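Side-chain contacts in PKS (Streptomyces albus, PDB 4OQJ), which probably condenses acyl chains as the ketosynthase domain of an AT-less type I polyketide synthase involved in making the antibiotic oxazolomycin: residues A220-Q223 with A224-E228; V264-L268 with S269-A273. All blocks are in the same frame, centred on the assembly; numbering follows the deposited sequence.

Contact 1 (A220-Q223 with A224-E228); sequences AHIQ and ADQGE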
loop_
_atom_site.group_PDB
_atom_site.type_symbol
_atom_site.label_atom_id
_atom_site.label_comp_id
_atom_site.label_asym_id
_atom_site.label_seq_id
_atom_site.Cartn_x
_atom_site.Cartn_y
_atom_site.Cartn_z
ATOM N N ALA A 220 -6.271 -1.864 12.719
ATOM C CA ALA A 220 -7.178 -2.401 13.748
ATOM C C ALA A 220 -7.178 -3.904 13.656
ATOM O O ALA A 220 -7.185 -4.445 12.567
ATOM C CB ALA A 220 -8.585 -1.886 13.559
ATOM N N HIS A 221 -7.183 -4.578 14.792
ATOM C CA HIS A 221 -7.347 -6.033 14.818
ATOM C C HIS A 221 -8.314 -6.373 15.934
ATOM O O HIS A 221 -8.024 -6.138 17.113
ATOM C CB HIS A 221 -6.033 -6.767 15.046
ATOM C CG HIS A 221 -6.205 -8.230 15.304
ATOM N ND1 HIS A 221 -6.159 -8.777 16.570
ATOM C CD2 HIS A 221 -6.448 -9.261 14.459
ATOM C CE1 HIS A 221 -6.359 -10.083 16.491
ATOM N NE2 HIS A 221 -6.533 -10.401 15.222
ATOM N N ILE A 222 -9.476 -6.890 15.567
ATOM C CA ILE A 222 -10.485 -7.250 16.565
ATOM C C ILE A 222 -11.122 -8.559 16.186
ATOM O O ILE A 222 -11.749 -8.667 15.128
ATOM C CB ILE A 222 -11.589 -6.196 16.697
ATOM C CG1 ILE A 222 -10.995 -4.825 16.993
ATOM C CG2 ILE A 222 -12.542 -6.598 17.820
ATOM C CD1 ILE A 222 -11.979 -3.704 16.855
ATOM N N GLN A 223 -10.953 -9.558 17.041
ATOM C CA GLN A 223 -11.590 -10.851 16.830
ATOM C C GLN A 223 -13.059 -10.762 17.188
ATOM O O GLN A 223 -13.415 -10.230 18.242
ATOM C CB GLN A 223 -10.928 -11.924 17.674
ATOM C CG GLN A 223 -9.451 -12.068 17.462
ATOM C CD GLN A 223 -8.838 -12.960 18.515
ATOM O OE1 GLN A 223 -9.026 -12.744 19.716
ATOM N NE2 GLN A 223 -8.132 -13.990 18.074
ATOM N N ALA A 224 -13.920 -11.281 16.324
ATOM C CA ALA A 224 -15.347 -11.221 16.600
ATOM C C ALA A 224 -15.690 -12.069 17.821
ATOM O O ALA A 224 -16.724 -11.854 18.437
ATOM C CB ALA A 224 -16.157 -11.676 15.391
ATOM N N ASP A 225 -14.833 -13.026 18.173
ATOM C CA ASP A 225 -15.091 -13.864 19.347
ATOM C C ASP A 225 -14.119 -13.584 20.502
ATOM O O ASP A 225 -13.798 -14.484 21.291
ATOM C CB ASP A 225 -15.053 -15.357 18.972
ATOM C CG ASP A 225 -13.714 -15.798 18.399
ATOM O OD1 ASP A 225 -12.722 -15.039 18.501
ATOM O OD2 ASP A 225 -13.653 -16.914 17.837
ATOM N N GLN A 226 -13.666 -12.342 20.633
ATOM C CA GLN A 226 -12.867 -11.998 21.804
ATOM C C GLN A 226 -13.778 -12.215 23.007
ATOM O O GLN A 226 -15.007 -12.163 22.880
ATOM C CB GLN A 226 -12.319 -10.557 21.748
ATOM C CG GLN A 226 -13.368 -9.464 21.687
ATOM C CD GLN A 226 -12.810 -8.063 21.966
ATOM O OE1 GLN A 226 -11.609 -7.869 22.169
ATOM N NE2 GLN A 226 -13.695 -7.083 21.989
ATOM N N GLY A 227 -13.183 -12.486 24.161
ATOM C CA GLY A 227 -13.951 -12.770 25.360
ATOM C C GLY A 227 -13.965 -14.253 25.663
ATOM O O GLY A 227 -14.463 -14.679 26.701
ATOM N N GLU A 228 -13.425 -15.036 24.735
ATOM C CA GLU A 228 -13.222 -16.461 24.934
ATOM C C GLU A 228 -11.741 -16.722 25.181
ATOM O O GLU A 228 -10.887 -15.881 24.874
ATOM C CB GLU A 228 -13.702 -17.257 23.718
ATOM C CG GLU A 228 -15.156 -17.030 23.359
ATOM C CD GLU A 228 -15.587 -17.842 22.155
ATOM O OE1 GLU A 228 -14.780 -18.661 21.668
ATOM O OE2 GLU A 228 -16.735 -17.662 21.693
#
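Gln223 and Gln226 close a type I beta turn, the amide N of Gln226 donating to Gln223 O over 3.2 Å with an N-H...O angle of 156°. A type II turn from Asp225 to Glu228 overlaps it, sharing Asp225 and Gln226, with Gly227 at its third position, where the positive phi of 103° suits a residue without a side chain. The Gln226 side chain bends back over the first turn. Its CG sits between the backbone N and the carbonyl carbon (chi1 61°), which brings that atom to 3.5 Å from Gln223 O, and the extended chain beyond carries the carboxamide on to Leu82, whose backbone N is hydrogen-bonded to OE1. Asp225 uses the same first torsion, and its OD1 comes to 3.7 Å from Gln223 CB, a van der Waals approach to the aliphatic root of that glutamine. The double turn follows strand 214-221 of the central sheet and lies against helix 142-147 through Ala224 and Asp225. It is thus fixed by one backbone bond within it and by Thr142 OG1 and Asn258 OD1, hydrogen-bonded to the amides of Ala224 and Gln223, while its side chains add van der Waals contacts between polar atoms and carbon.

Contact 2 (V264-L268 with S269-A273); sequences VLKRL and SDALA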
loop_
_atom_site.group_PDB
_atom_site.type_symbol
_atom_site.label_atom_id
_atom_site.label_comp_id
_atom_site.label_asym_id
_atom_site.label_seq_id
_atom_site.Cartn_x
_atom_site.Cartn_y
_atom_site.Cartn_z
ATOM N N VAL A 264 -0.948 10.563 13.077
ATOM C CA VAL A 264 -1.087 11.613 12.068
ATOM C C VAL A 264 0.307 12.172 11.793
ATOM O O VAL A 264 1.000 12.585 12.724
ATOM C CB VAL A 264 -2.027 12.727 12.552
ATOM C CG1 VAL A 264 -2.172 13.843 11.508
ATOM C CG2 VAL A 264 -3.382 12.159 12.925
ATOM N N LEU A 265 0.713 12.159 10.525
ATOM C CA LEU A 265 2.074 12.474 10.112
ATOM C C LEU A 265 2.087 13.703 9.210
ATOM O O LEU A 265 1.149 13.923 8.445
ATOM C CB LEU A 265 2.691 11.278 9.378
ATOM C CG LEU A 265 2.629 9.960 10.166
ATOM C CD1 LEU A 265 3.140 8.796 9.333
ATOM C CD2 LEU A 265 3.419 10.065 11.460
ATOM N N LYS A 266 3.161 14.484 9.312
ATOM C CA LYS A 266 3.348 15.715 8.554
ATOM C C LYS A 266 4.841 15.998 8.481
ATOM O O LYS A 266 5.565 15.673 9.417
ATOM C CB LYS A 266 2.622 16.878 9.239
ATOM C CG LYS A 266 2.707 18.213 8.496
ATOM C CD LYS A 266 2.162 19.363 9.353
ATOM C CE LYS A 266 0.975 20.038 8.729
ATOM N NZ LYS A 266 0.496 21.240 9.492
ATOM N N ARG A 267 5.319 16.594 7.397
ATOM C CA ARG A 267 6.734 16.949 7.341
ATOM C C ARG A 267 7.064 17.761 8.566
ATOM O O ARG A 267 6.281 18.613 8.963
ATOM C CB ARG A 267 7.081 17.772 6.116
ATOM C CG ARG A 267 6.993 17.062 4.807
ATOM C CD ARG A 267 7.555 17.982 3.758
ATOM N NE ARG A 267 7.377 17.469 2.410
ATOM C CZ ARG A 267 8.365 17.064 1.618
ATOM N NH1 ARG A 267 9.640 17.098 2.023
ATOM N NH2 ARG A 267 8.072 16.623 0.403
ATOM N N LEU A 268 8.214 17.503 9.165
ATOM C CA LEU A 268 8.574 18.211 10.392
ATOM C C LEU A 268 8.666 19.707 10.164
ATOM O O LEU A 268 8.190 20.487 10.991
ATOM C CB LEU A 268 9.900 17.702 10.951
ATOM C CG LEU A 268 10.410 18.452 12.180
ATOM C CD1 LEU A 268 9.393 18.413 13.306
ATOM C CD2 LEU A 268 11.762 17.869 12.648
ATOM N N SER A 269 9.271 20.118 9.055
ATOM C CA SER A 269 9.395 21.553 8.776
ATOM C C SER A 269 8.019 22.206 8.692
ATOM O O SER A 269 7.833 23.282 9.241
ATOM C CB SER A 269 10.168 21.809 7.486
ATOM O OG SER A 269 9.501 21.225 6.380
ATOM N N ASP A 270 7.055 21.552 8.033
ATOM C CA ASP A 270 5.694 22.095 7.952
ATOM C C ASP A 270 5.049 22.176 9.326
ATOM O O ASP A 270 4.388 23.164 9.658
ATOM C CB ASP A 270 4.799 21.249 7.036
ATOM C CG ASP A 270 5.225 21.292 5.579
ATOM O OD1 ASP A 270 5.961 22.222 5.198
ATOM O OD2 ASP A 270 4.814 20.390 4.807
ATOM N N ALA A 271 5.217 21.123 10.118
ATOM C CA ALA A 271 4.602 21.059 11.434
ATOM C C ALA A 271 5.061 22.222 12.300
ATOM O O ALA A 271 4.254 22.882 12.960
ATOM C CB ALA A 271 4.934 19.731 12.116
ATOM N N LEU A 272 6.364 22.468 12.291
ATOM C CA LEU A 272 6.936 23.542 13.084
ATOM C C LEU A 272 6.432 24.896 12.586
ATOM O O LEU A 272 6.101 25.777 13.383
ATOM C CB LEU A 272 8.457 23.496 13.020
ATOM C CG LEU A 272 9.139 22.269 13.634
ATOM C CD1 LEU A 272 10.622 22.289 13.317
ATOM C CD2 LEU A 272 8.924 22.224 15.136
ATOM N N ALA A 273 6.377 25.051 11.267
ATOM C CA ALA A 273 5.918 26.301 10.662
ATOM C C ALA A 273 4.462 26.589 11.001
ATOM O O ALA A 273 4.085 27.736 11.195
ATOM C CB ALA A 273 6.100 26.256 9.166
HETATM O O HOH W 1 3.783 17.684 5.203
#
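Arg267 O and Leu268 O accept the opening i to i+4 bonds of a helix, from Ala271 N and Leu272 N respectively, each 3.0 Å long. Arg267, the last residue of its strand, is also the N-cap. A water joins strand to helix, accepting from Arg267 N at 2.9 Å and lying at the same distance from Asp270 OD2, to which it can donate. With CG anti to its own carbonyl carbon (chi1 -66°), the Asp270 carboxylate turns back along the Arg267 side chain. The two run side by side, Arg267 CB 3.7 Å from Asp270 OD2; the guanidinium is inclined 59° to the carboxylate, and Arg267 NE stays 4.6 Å from Asp270 OD2, beyond a salt bridge, though the attraction may still favour this pairing. Lys266 crosses Asp270 at about a right angle and lays CD 3.6 Å from the N and CA of Ala271. Its bend at chi3 leads NZ on to salt bridges with Asp274 and Asp276 and a hydrogen bond with Tyr123 OH. On another side of the helix Leu268 CD1 packs on Leu272 CG at 3.9 Å. The directions of strand 264-267 and helix 269-273 differ by 93°, a sharp corner at the end of a central sheet strand: Ala271 rests on Ala24 of strand 23-31, Leu268 and Leu272 touch Val18, and Arg267 reaches Leu208 of helix 195-209.

How the contacts relate
Contact 1 comes first along the chain, turning the polypeptide just after strand 214-221 and ahead of the short strand 230-231. Contact 2 follows in series, without nesting or crossing: strand 259-267 runs antiparallel beside strand 214-221, and the chain then turns from its end into helix 268-274. Both are therefore turns at the C-terminal ends of neighbouring strands in one mixed sheet, in the ketosynthase part of the chain. Because the strands are antiparallel, these ends lie far apart, the contact centres being about 35 Å from each other on opposite sides of the chain's centre. Contact 1 ties its strand to helix 142-147, whereas contact 2 ties the adjacent strand to strand 23-31 and helix 195-209.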